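Local coordinates for protein H127A/Y244A mutant of alginate lyase AlyC3 in complex with dimannuronate (Psychromonas sp., PDB 7C8F) that binds dimannuronate and derives from a polysaccharide lyase family 7 enzyme that probably cleaves the glycosidic bonds of alginate by beta-elimination, at residues 12-17 / 65-70; 56-61 / 78-83; 97-102 / 121-126; 238-243 / 256-261. All coordinates share one frame; numbering follows the deposited sequence. Where two conformers were deposited one is given.

Interaction 1: 12-17 / 65-70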
# COMPACT_ATOMS: atom_id res chain seq x y z
N GLY B 12 3.16 -42.72 -6.16
CA GLY B 12 4.01 -42.06 -7.14
C GLY B 12 4.64 -40.81 -6.56
O GLY B 12 4.04 -40.09 -5.77
N GLU B 13 5.89 -40.55 -6.96
CA GLU B 13 6.59 -39.34 -6.53
C GLU B 13 6.27 -38.22 -7.50
O GLU B 13 6.50 -38.39 -8.71
CB GLU B 13 8.09 -39.58 -6.48
CG GLU B 13 8.50 -40.63 -5.45
CD GLU B 13 10.00 -40.83 -5.37
OE1 GLU B 13 10.75 -39.99 -5.91
OE2 GLU B 13 10.43 -41.84 -4.76
N PRO B 14 5.72 -37.09 -7.04
CA PRO B 14 5.30 -36.03 -7.97
C PRO B 14 6.37 -35.58 -8.95
O PRO B 14 6.07 -35.31 -10.12
CB PRO B 14 4.83 -34.91 -7.03
CG PRO B 14 4.28 -35.66 -5.84
CD PRO B 14 5.23 -36.85 -5.66
N ALA B 15 7.63 -35.50 -8.51
CA ALA B 15 8.69 -35.07 -9.41
C ALA B 15 8.95 -36.04 -10.56
O ALA B 15 9.64 -35.67 -11.51
CB ALA B 15 9.98 -34.82 -8.62
N ASN B 16 8.38 -37.24 -10.52
CA ASN B 16 8.56 -38.20 -11.60
C ASN B 16 7.51 -38.07 -12.70
O ASN B 16 7.52 -38.86 -13.64
CB ASN B 16 8.54 -39.63 -11.05
CG ASN B 16 9.86 -40.03 -10.44
OD1 ASN B 16 10.90 -39.45 -10.76
ND2 ASN B 16 9.83 -41.01 -9.54
N TYR B 17 6.60 -37.10 -12.61
CA TYR B 17 5.53 -36.96 -13.59
C TYR B 17 5.71 -35.68 -14.38
O TYR B 17 5.67 -34.58 -13.80
CB TYR B 17 4.16 -37.05 -12.91
CG TYR B 17 3.92 -38.46 -12.41
CD1 TYR B 17 4.43 -38.87 -11.18
CD2 TYR B 17 3.24 -39.39 -13.18
CE1 TYR B 17 4.24 -40.17 -10.73
CE2 TYR B 17 3.05 -40.69 -12.73
CZ TYR B 17 3.55 -41.07 -11.51
OH TYR B 17 3.37 -42.36 -11.06
N GLU B 65 -2.69 -40.87 -12.20
CA GLU B 65 -1.69 -39.81 -12.34
C GLU B 65 -2.17 -38.47 -11.80
O GLU B 65 -1.67 -37.42 -12.22
CB GLU B 65 -1.16 -39.67 -13.78
CG GLU B 65 -0.54 -40.97 -14.32
CD GLU B 65 0.40 -40.75 -15.49
OE1 GLU B 65 0.64 -39.59 -15.88
OE2 GLU B 65 0.92 -41.76 -16.03
N ALA B 66 -3.13 -38.48 -10.89
CA ALA B 66 -3.53 -37.23 -10.24
C ALA B 66 -2.53 -36.90 -9.14
O ALA B 66 -2.06 -37.77 -8.41
CB ALA B 66 -4.93 -37.36 -9.63
N LEU B 67 -2.22 -35.61 -9.02
CA LEU B 67 -1.47 -35.11 -7.88
C LEU B 67 -2.43 -34.95 -6.71
O LEU B 67 -3.40 -34.19 -6.79
CB LEU B 67 -0.81 -33.78 -8.24
CG LEU B 67 0.02 -33.12 -7.14
CD1 LEU B 67 1.14 -34.06 -6.65
CD2 LEU B 67 0.60 -31.80 -7.65
N VAL B 68 -2.17 -35.68 -5.63
CA VAL B 68 -3.09 -35.78 -4.50
C VAL B 68 -2.56 -34.97 -3.33
O VAL B 68 -1.40 -35.15 -2.93
CB VAL B 68 -3.31 -37.24 -4.09
CG1 VAL B 68 -4.23 -37.31 -2.87
CG2 VAL B 68 -3.86 -38.03 -5.27
N PHE B 69 -3.39 -34.08 -2.80
CA PHE B 69 -3.12 -33.37 -1.55
C PHE B 69 -4.16 -33.78 -0.52
O PHE B 69 -5.37 -33.73 -0.79
CB PHE B 69 -3.24 -31.85 -1.72
CG PHE B 69 -2.27 -31.24 -2.69
CD1 PHE B 69 -2.53 -31.24 -4.06
CD2 PHE B 69 -1.13 -30.59 -2.23
CE1 PHE B 69 -1.67 -30.64 -4.96
CE2 PHE B 69 -0.26 -29.99 -3.13
CZ PHE B 69 -0.52 -30.00 -4.48
N LYS B 70 -3.72 -34.12 0.69
CA LYS B 70 -4.61 -34.38 1.81
C LYS B 70 -4.12 -33.63 3.04
O LYS B 70 -2.93 -33.35 3.19
CB LYS B 70 -4.64 -35.88 2.13
CG LYS B 70 -5.11 -36.74 0.96
CD LYS B 70 -4.85 -38.23 1.19
CE LYS B 70 -6.05 -38.94 1.78
NZ LYS B 70 -5.80 -40.40 1.90

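Interaction 2: 56-61 / 78-83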
# COMPACT_ATOMS: atom_id res chain seq x y z
N GLN B 56 2.14 -39.86 2.41
CA GLN B 56 0.74 -40.25 2.40
C GLN B 56 -0.19 -39.08 2.10
O GLN B 56 -1.31 -39.30 1.65
CB GLN B 56 0.35 -40.85 3.75
CG GLN B 56 0.82 -40.02 4.94
CD GLN B 56 0.41 -40.60 6.28
OE1 GLN B 56 -0.70 -41.12 6.43
NE2 GLN B 56 1.30 -40.51 7.26
N TYR B 57 0.26 -37.84 2.35
CA TYR B 57 -0.58 -36.67 2.13
C TYR B 57 -0.22 -35.90 0.86
O TYR B 57 -0.95 -34.97 0.49
CB TYR B 57 -0.46 -35.70 3.32
CG TYR B 57 -0.94 -36.25 4.65
CD1 TYR B 57 -2.29 -36.50 4.88
CD2 TYR B 57 -0.05 -36.51 5.68
CE1 TYR B 57 -2.73 -37.00 6.10
CE2 TYR B 57 -0.47 -37.01 6.90
CZ TYR B 57 -1.82 -37.25 7.10
OH TYR B 57 -2.24 -37.74 8.31
N PHE B 58 0.86 -36.27 0.17
CA PHE B 58 1.35 -35.54 -1.00
C PHE B 58 2.00 -36.57 -1.91
O PHE B 58 3.14 -37.00 -1.66
CB PHE B 58 2.34 -34.45 -0.59
CG PHE B 58 2.92 -33.69 -1.76
CD1 PHE B 58 2.14 -32.79 -2.48
CD2 PHE B 58 4.24 -33.88 -2.15
CE1 PHE B 58 2.67 -32.09 -3.56
CE2 PHE B 58 4.77 -33.18 -3.23
CZ PHE B 58 3.98 -32.29 -3.94
N TYR B 59 1.31 -36.96 -2.97
CA TYR B 59 1.80 -38.01 -3.84
C TYR B 59 1.07 -37.94 -5.16
O TYR B 59 0.09 -37.20 -5.31
CB TYR B 59 1.63 -39.39 -3.18
CG TYR B 59 0.18 -39.79 -2.93
CD1 TYR B 59 -0.48 -39.40 -1.77
CD2 TYR B 59 -0.51 -40.57 -3.85
CE1 TYR B 59 -1.80 -39.76 -1.55
CE2 TYR B 59 -1.82 -40.95 -3.64
CZ TYR B 59 -2.46 -40.54 -2.48
OH TYR B 59 -3.78 -40.91 -2.28
N VAL B 60 1.52 -38.74 -6.12
CA VAL B 60 0.80 -38.93 -7.37
C VAL B 60 0.21 -40.33 -7.35
O VAL B 60 0.91 -41.30 -7.05
CB VAL B 60 1.69 -38.69 -8.60
CG1 VAL B 60 1.01 -39.22 -9.84
CG2 VAL B 60 1.96 -37.20 -8.77
N ASP B 61 -1.09 -40.41 -7.63
CA ASP B 61 -1.75 -41.71 -7.74
C ASP B 61 -1.27 -42.38 -9.02
O ASP B 61 -1.45 -41.85 -10.12
CB ASP B 61 -3.26 -41.50 -7.78
CG ASP B 61 -4.02 -42.81 -7.84
OD1 ASP B 61 -4.14 -43.37 -8.94
OD2 ASP B 61 -4.48 -43.27 -6.78
N ASN B 78 -1.75 -27.94 3.20
CA ASN B 78 -0.82 -28.76 2.43
C ASN B 78 -0.85 -28.19 1.01
O ASN B 78 -1.78 -28.46 0.25
CB ASN B 78 -1.25 -30.21 2.46
CG ASN B 78 -0.40 -31.09 1.57
OD1 ASN B 78 0.61 -30.65 1.03
ND2 ASN B 78 -0.80 -32.36 1.43
N GLU B 79 0.15 -27.37 0.67
CA GLU B 79 0.06 -26.57 -0.54
C GLU B 79 1.41 -26.45 -1.22
O GLU B 79 2.45 -26.31 -0.56
CB GLU B 79 -0.40 -25.14 -0.23
CG GLU B 79 -1.83 -25.05 0.29
CD GLU B 79 -2.13 -23.71 0.94
OE1 GLU B 79 -1.30 -23.22 1.75
OE2 GLU B 79 -3.20 -23.15 0.64
N VAL B 80 1.39 -26.47 -2.54
CA VAL B 80 2.53 -26.01 -3.34
C VAL B 80 2.43 -24.49 -3.45
O VAL B 80 1.37 -23.95 -3.79
CB VAL B 80 2.51 -26.67 -4.72
CG1 VAL B 80 3.39 -25.93 -5.69
CG2 VAL B 80 2.96 -28.14 -4.62
N ARG B 81 3.53 -23.80 -3.14
CA ARG B 81 3.61 -22.35 -3.11
C ARG B 81 4.56 -21.92 -4.22
O ARG B 81 5.76 -22.19 -4.14
CB ARG B 81 4.08 -21.86 -1.73
CG ARG B 81 4.02 -20.35 -1.50
CD ARG B 81 5.28 -19.61 -2.00
NE ARG B 81 5.45 -18.33 -1.30
CZ ARG B 81 5.69 -17.15 -1.88
NH1 ARG B 81 5.85 -16.07 -1.12
NH2 ARG B 81 5.83 -17.05 -3.20
N VAL B 82 4.02 -21.33 -5.27
CA VAL B 82 4.83 -20.88 -6.40
C VAL B 82 5.69 -19.70 -5.94
O VAL B 82 5.19 -18.75 -5.34
CB VAL B 82 3.95 -20.54 -7.61
CG1 VAL B 82 4.79 -20.12 -8.80
CG2 VAL B 82 3.05 -21.73 -7.99
N HIS B 83 6.99 -19.77 -6.23
CA HIS B 83 7.95 -18.86 -5.59
C HIS B 83 7.82 -17.40 -6.04
O HIS B 83 8.15 -16.50 -5.26
CB HIS B 83 9.37 -19.35 -5.84
CG HIS B 83 9.79 -20.41 -4.88
ND1 HIS B 83 10.45 -21.55 -5.27
CD2 HIS B 83 9.65 -20.50 -3.54
CE1 HIS B 83 10.71 -22.29 -4.21
NE2 HIS B 83 10.24 -21.67 -3.14

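Interaction 3: 97-102 / 121-126. With BEM (beta-D-mannopyranuronic acid), chain D.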
# COMPACT_ATOMS: atom_id res chain seq x y z
N LEU B 97 -2.21 -19.52 -13.29
CA LEU B 97 -2.22 -20.81 -12.62
C LEU B 97 -3.39 -21.58 -13.23
O LEU B 97 -4.52 -21.09 -13.23
CB LEU B 97 -2.43 -20.64 -11.12
CG LEU B 97 -2.28 -21.90 -10.29
CD1 LEU B 97 -0.78 -22.27 -10.21
CD2 LEU B 97 -2.91 -21.71 -8.90
N SER B 98 -3.09 -22.74 -13.75
CA SER B 98 -4.09 -23.59 -14.37
C SER B 98 -4.17 -24.91 -13.67
O SER B 98 -3.20 -25.56 -13.51
CB SER B 98 -3.75 -23.83 -15.83
OG SER B 98 -3.62 -22.66 -16.54
N ALA B 99 -5.38 -25.30 -13.32
CA ALA B 99 -5.60 -26.54 -12.65
C ALA B 99 -6.85 -27.27 -13.11
O ALA B 99 -7.72 -26.69 -13.63
CB ALA B 99 -5.70 -26.28 -11.16
N GLU B 100 -6.86 -28.57 -12.89
CA GLU B 100 -8.04 -29.41 -13.07
C GLU B 100 -8.13 -30.15 -11.76
O GLU B 100 -7.25 -30.84 -11.40
CB GLU B 100 -7.98 -30.33 -14.26
CG GLU B 100 -8.00 -29.59 -15.55
CD GLU B 100 -7.81 -30.47 -16.77
OE1 GLU B 100 -7.59 -31.67 -16.57
OE2 GLU B 100 -7.89 -29.93 -17.86
N VAL B 101 -9.20 -29.96 -11.02
CA VAL B 101 -9.36 -30.47 -9.70
C VAL B 101 -10.67 -31.18 -9.40
O VAL B 101 -11.69 -30.80 -9.88
CB VAL B 101 -9.34 -29.27 -8.73
CG1 VAL B 101 -9.27 -29.73 -7.29
CG2 VAL B 101 -8.22 -28.33 -9.03
N GLU B 102 -10.58 -32.19 -8.56
CA GLU B 102 -11.70 -32.91 -8.02
C GLU B 102 -11.53 -32.99 -6.51
O GLU B 102 -10.55 -33.43 -6.03
CB GLU B 102 -11.79 -34.33 -8.58
CG GLU B 102 -13.00 -35.09 -8.08
CD GLU B 102 -13.11 -36.48 -8.67
OE1 GLU B 102 -12.33 -36.83 -9.54
OE2 GLU B 102 -13.98 -37.20 -8.24
N THR B 121 -10.18 -24.80 0.93
CA THR B 121 -9.55 -23.90 -0.03
C THR B 121 -8.51 -24.69 -0.80
O THR B 121 -7.66 -25.33 -0.19
CB THR B 121 -8.87 -22.75 0.71
OG1 THR B 121 -9.87 -22.02 1.44
CG2 THR B 121 -8.13 -21.81 -0.27
N PHE B 122 -8.59 -24.65 -2.13
CA PHE B 122 -7.66 -25.43 -2.94
C PHE B 122 -6.88 -24.63 -3.98
O PHE B 122 -5.92 -25.17 -4.54
CB PHE B 122 -8.36 -26.66 -3.57
CG PHE B 122 -9.52 -26.32 -4.46
CD1 PHE B 122 -10.80 -26.18 -3.93
CD2 PHE B 122 -9.32 -26.14 -5.81
CE1 PHE B 122 -11.88 -25.85 -4.76
CE2 PHE B 122 -10.38 -25.82 -6.64
CZ PHE B 122 -11.68 -25.68 -6.11
N LEU B 123 -7.23 -23.37 -4.23
CA LEU B 123 -6.40 -22.47 -5.01
C LEU B 123 -6.42 -21.12 -4.32
O LEU B 123 -7.46 -20.72 -3.79
CB LEU B 123 -6.91 -22.29 -6.44
CG LEU B 123 -7.07 -23.58 -7.25
CD1 LEU B 123 -7.92 -23.35 -8.49
CD2 LEU B 123 -5.71 -24.14 -7.66
N GLN B 124 -5.30 -20.40 -4.34
CA GLN B 124 -5.22 -19.13 -3.64
C GLN B 124 -4.29 -18.18 -4.37
O GLN B 124 -3.29 -18.60 -4.96
CB GLN B 124 -4.77 -19.36 -2.19
CG GLN B 124 -4.81 -18.16 -1.27
CD GLN B 124 -4.85 -18.56 0.20
OE1 GLN B 124 -5.70 -19.35 0.62
NE2 GLN B 124 -3.94 -18.02 1.00
N VAL B 125 -4.62 -16.89 -4.32
CA VAL B 125 -3.67 -15.83 -4.61
C VAL B 125 -3.49 -15.08 -3.30
O VAL B 125 -4.45 -14.48 -2.79
CB VAL B 125 -4.15 -14.87 -5.72
CG1 VAL B 125 -3.11 -13.76 -5.95
CG2 VAL B 125 -4.46 -15.61 -7.02
N ALA B 126 -2.28 -15.13 -2.74
CA ALA B 126 -1.94 -14.44 -1.51
C ALA B 126 -1.12 -13.20 -1.85
O ALA B 126 -0.67 -13.02 -2.98
CB ALA B 126 -1.10 -15.36 -0.62
C1 BEM D . -2.39 -16.81 6.94
C2 BEM D . -2.98 -15.46 7.31
O2 BEM D . -2.84 -14.55 6.24
C3 BEM D . -4.43 -15.62 7.70
O3 BEM D . -5.02 -14.38 7.92
C4 BEM D . -5.21 -16.40 6.66
O4 BEM D . -6.45 -16.79 7.24
C5 BEM D . -4.46 -17.66 6.28
O5 BEM D . -3.12 -17.42 5.92
C6 BEM D . -5.15 -18.19 5.08
O6B BEM D . -4.67 -17.94 3.97
O6A BEM D . -6.04 -19.01 5.24
O1 BEM D . -1.08 -16.66 6.41

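Interaction 4: 238-243 / 256-261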
# COMPACT_ATOMS: atom_id res chain seq x y z
N PHE B 238 0.88 -17.45 -5.99
CA PHE B 238 -0.07 -18.55 -6.10
C PHE B 238 0.22 -19.66 -5.11
O PHE B 238 1.38 -19.99 -4.83
CB PHE B 238 0.01 -19.19 -7.49
CG PHE B 238 -0.53 -18.35 -8.61
CD1 PHE B 238 -1.86 -17.92 -8.60
CD2 PHE B 238 0.25 -18.07 -9.72
CE1 PHE B 238 -2.36 -17.18 -9.66
CE2 PHE B 238 -0.25 -17.35 -10.78
CZ PHE B 238 -1.56 -16.90 -10.76
N LYS B 239 -0.86 -20.30 -4.62
CA LYS B 239 -0.77 -21.57 -3.92
C LYS B 239 -1.86 -22.49 -4.42
O LYS B 239 -2.94 -22.05 -4.85
CB LYS B 239 -0.95 -21.41 -2.40
CG LYS B 239 0.15 -20.59 -1.77
CD LYS B 239 0.21 -20.72 -0.26
CE LYS B 239 -0.91 -19.94 0.41
NZ LYS B 239 -0.81 -20.12 1.89
N ALA B 240 -1.60 -23.79 -4.33
CA ALA B 240 -2.55 -24.82 -4.73
C ALA B 240 -2.36 -26.03 -3.83
O ALA B 240 -1.22 -26.40 -3.52
CB ALA B 240 -2.36 -25.22 -6.20
N GLY B 241 -3.47 -26.64 -3.43
CA GLY B 241 -3.43 -27.85 -2.62
C GLY B 241 -4.70 -27.95 -1.81
O GLY B 241 -5.79 -27.82 -2.38
N VAL B 242 -4.59 -28.12 -0.49
CA VAL B 242 -5.75 -28.05 0.40
C VAL B 242 -5.39 -27.23 1.63
O VAL B 242 -4.26 -27.27 2.12
CB VAL B 242 -6.27 -29.43 0.85
CG1 VAL B 242 -6.83 -30.19 -0.32
CG2 VAL B 242 -5.16 -30.23 1.52
N ALA B 243 -6.37 -26.47 2.11
CA ALA B 243 -6.29 -25.78 3.39
C ALA B 243 -7.67 -25.92 4.02
O ALA B 243 -8.68 -25.68 3.36
CB ALA B 243 -5.92 -24.31 3.22
N ASN B 256 -5.69 -33.38 -11.62
CA ASN B 256 -5.27 -33.99 -12.88
C ASN B 256 -4.29 -33.09 -13.63
O ASN B 256 -3.51 -33.58 -14.46
CB ASN B 256 -6.51 -34.29 -13.73
CG ASN B 256 -6.18 -34.90 -15.07
OD1 ASN B 256 -5.70 -36.04 -15.15
ND2 ASN B 256 -6.46 -34.17 -16.15
N LYS B 257 -4.29 -31.80 -13.34
CA LYS B 257 -3.45 -30.83 -14.02
C LYS B 257 -3.09 -29.75 -13.02
O LYS B 257 -3.93 -29.32 -12.23
CB LYS B 257 -4.19 -30.21 -15.21
CG LYS B 257 -3.51 -29.00 -15.83
CD LYS B 257 -4.25 -28.55 -17.10
CE LYS B 257 -3.60 -27.33 -17.72
NZ LYS B 257 -4.29 -26.92 -18.99
N LEU B 258 -1.83 -29.33 -13.05
CA LEU B 258 -1.40 -28.17 -12.28
C LEU B 258 -0.24 -27.54 -13.01
O LEU B 258 0.82 -28.16 -13.16
CB LEU B 258 -1.02 -28.55 -10.85
CG LEU B 258 -0.63 -27.36 -9.96
CD1 LEU B 258 -1.77 -26.34 -9.81
CD2 LEU B 258 -0.19 -27.86 -8.60
N GLU B 259 -0.44 -26.31 -13.48
CA GLU B 259 0.53 -25.60 -14.29
C GLU B 259 0.62 -24.15 -13.83
O GLU B 259 -0.35 -23.57 -13.35
CB GLU B 259 0.14 -25.61 -15.76
CG GLU B 259 0.13 -27.02 -16.36
CD GLU B 259 -0.40 -27.06 -17.77
OE1 GLU B 259 -0.72 -25.98 -18.32
OE2 GLU B 259 -0.50 -28.16 -18.33
N TYR B 260 1.80 -23.58 -14.05
CA TYR B 260 2.10 -22.17 -13.79
C TYR B 260 2.84 -21.58 -14.97
O TYR B 260 3.73 -22.17 -15.46
CB TYR B 260 2.96 -21.97 -12.54
CG TYR B 260 3.59 -20.59 -12.41
CD1 TYR B 260 2.83 -19.49 -12.13
CD2 TYR B 260 4.94 -20.41 -12.52
CE1 TYR B 260 3.39 -18.25 -12.02
CE2 TYR B 260 5.50 -19.17 -12.41
CZ TYR B 260 4.73 -18.12 -12.14
OH TYR B 260 5.28 -16.91 -12.02
N LYS B 261 2.44 -20.41 -15.40
CA LYS B 261 3.06 -19.74 -16.50
C LYS B 261 3.15 -18.24 -16.29
O LYS B 261 2.22 -17.64 -15.93
CB LYS B 261 2.27 -19.99 -17.76
CG LYS B 261 2.99 -19.56 -18.99
CD LYS B 261 2.43 -20.30 -20.19
CE LYS B 261 3.07 -21.66 -20.35
NZ LYS B 261 2.17 -22.82 -20.08

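Interaction 1: 12-17 / 65-70
Tyr17 carries its CG opposite the carbonyl carbon (chi1 -69°), which swings the ring over to Glu65, and Glu65 starts out the same way (chi1 -58°) before its extended chain crosses the tyrosine at a slant. The two meet along the CD2–CE2 side of the ring. Glu65 OE1 lies at the ring edge, near its plane, 3.8 Å from Tyr17 CD2, and Glu65 CD is 3.8 Å from Tyr17 CE2. Carboxylate and ring are turned 68° against each other, and the contact is van der Waals in kind. The polar partner of the carboxylate is Gln19, whose NE2 donates a hydrogen bond to OE1 from the start of helix 18-25. Residues 12-17 form the loop leading into that helix, with a single 3-10 turn closed by Asn16 N to Glu13 O (2.9 Å) and Tyr17 N to Pro14 O (3.1 Å). The loop lies against the rim of the beta-sandwich built by alginate lyases of this family, where strand 67-72 runs beside the outermost strand 58-60. With an alanine at Glu65, the CD2–CE2 edge of Tyr17 would probably lose its cover and Gln19 NE2 its carboxylate acceptor. Deeper in, the contact is apolar. Pro14 meets the strand through CB and CG, and Leu67 CD1 stands 3.6 Å from Pro14 CG and 3.8 Å from Pro14 CB, the two side chains crossing at about a right angle. Leu24 and Phe58 also pack on Pro14, while Phe20, Val60 and Phe255 touch Leu67.

Interaction 2: 56-61 / 78-83
Phe58 and Asn78 turn toward each other from strands that do not pair, their CA atoms 7.9 Å apart. The inner part of the contact is the closed one. Here the Phe58 ring, carried by a CG opposite the backbone N (chi1 178°), brings CE1 to 4.1 Å from Val80 CG2 in one of the two conformers of the valine, the side chains meeting at about a right angle. The same ring packs against Phe69 on its neighbouring strand and on Pro14. Beside this apolar core sits the buried amide of Asn78. Its ND2 lies 2.8 Å from Tyr57 O, but the N-H points poorly (121° at the hydrogen), and this bond is weak. The stronger acceptor is Lys70 O, so one NH2 group reaches two backbone carbonyls, one of them only weakly, and those contacts probably hold the rotation of the amide. Asn78 OD1 is buried with no partner in the model, a polar atom left unpaid. The other side is looser: Tyr57 sends only CB near the amide, 3.9 Å from Asn78 ND2, while its ring leads off toward Lys70 and Met250 and remains partly exposed. Strand 58-60 is the outermost strand of one antiparallel sheet, and strand 77-82 belongs to the other. Asn78 thus crosses from one sheet to the edge of its partner, where Tyr57 and Lys70 pair through their backbones. Phe58 and Val80 meet between the two facing sheets of a beta-jelly-roll sandwich, the fold of this lyase family.

Interaction 3: 97-102 / 121-126
Leu97, Ala99 and Val101, alternate residues of one strand, all point at Phe122 and Leu123 of the other, and every touch between the two strands is apolar. Leu97 and Leu123 meet methyl to methyl, CD2 to CD2 at 3.9 Å, and the same Leu123 CD2 lies 4.1 Å from Ala99 CB, so one methyl touches two alternate residues of the facing strand. Both Val101 methyls come obliquely to the CD2–CE2 part of the Phe122 ring, from the same side of its plane: CG1 is 3.9 Å and CG2 4.0 Å from Phe122 CD2. That ring hangs from a CG set between the backbone N and the carbonyl carbon (chi1 60°), and Phe205 meets it edge-to-face. No hydrogen bond joins the strands, whose axes pass 9.6 Å apart at 157°, as layers of a sandwich do. The backbone contribution is a classic beta bulge: Phe122 and Leu123 both stand opposite Val145 on the adjoining strand, which lets two consecutive side chains face the interior. On the face of strand 119-129 turned away from the core, Gln124 reaches out in one of two conformers and donates a hydrogen bond from NE2 to O6B, a carboxylate oxygen of the bound mannuronate, at 3.1 Å and 150°. Arg77, Lys170 and the carbonyl of Pro139 bond the same sugar. Strand 121-126 is therefore two-faced: its apolar side packs into the core, while Gln124 offers a neutral donor that, with Arg77 and Lys170, probably suits the pocket to an acidic sugar.

Interaction 4: 238-243 / 256-261
Phe238 sets the CD2–CE2 edge of its ring across the CD1–CE1 edge of Tyr260. CD2 of Phe238 is 3.8 Å from CD1 of Tyr260, and CE2 of Phe238 lies 3.9 Å from CE1 of Tyr260. Each of these CE atoms lies in the plane of the other ring, at its edge, and the side chains cross at about a right angle. With CG anti to the carbonyl carbon in Phe238 (chi1 -71°) and anti to the backbone N in Tyr260 (chi1 166°), the two rings are brought edge against edge between the sheets. Two residues on, the pattern repeats in smaller form: Ala240 CB sits 3.8 Å from Leu258 CD1, with CD2 a little farther at 4.2 Å. An alanine at Phe238 would probably open a gap beside Tyr260 and take the aromatic partner from its CD1–CE1 edge. Gly241, with phi 154°, marks the corner at which the chain passes from strand 235-240 to strand 242-245. Strand 235-240 runs between strands 77-82 and 119-129 in the sugar-binding sheet, while strand 250-264 lies between strands 67-72 and 93-103 in the opposite one; Leu97, Tyr95 and Val125 pack around Phe238 between them.

Overall arrangement
Along the chain, interactions 1 and 2 overlap, their segments alternating; interaction 3 follows, then interaction 4. Interactions 2, 3 and 4 each join the two large antiparallel sheets. One sheet supplies strands 58-60, 93-103 and 250-264, the other strands 77-82, 119-129 and 235-240. Interaction 1 instead seats the loop before helix 18-25 on the rim. The centres of interactions 3 and 4 lie about 5 Å apart, close to the centre of the chain in space, where strands 93-103 and 250-264 are neighbours. The centres of interactions 1 and 2 are about 8 Å apart, and the two share the pairing of 58-60 with 67-72. The apolar filling thus runs from the rim to beneath the sheet that holds the mannuronate.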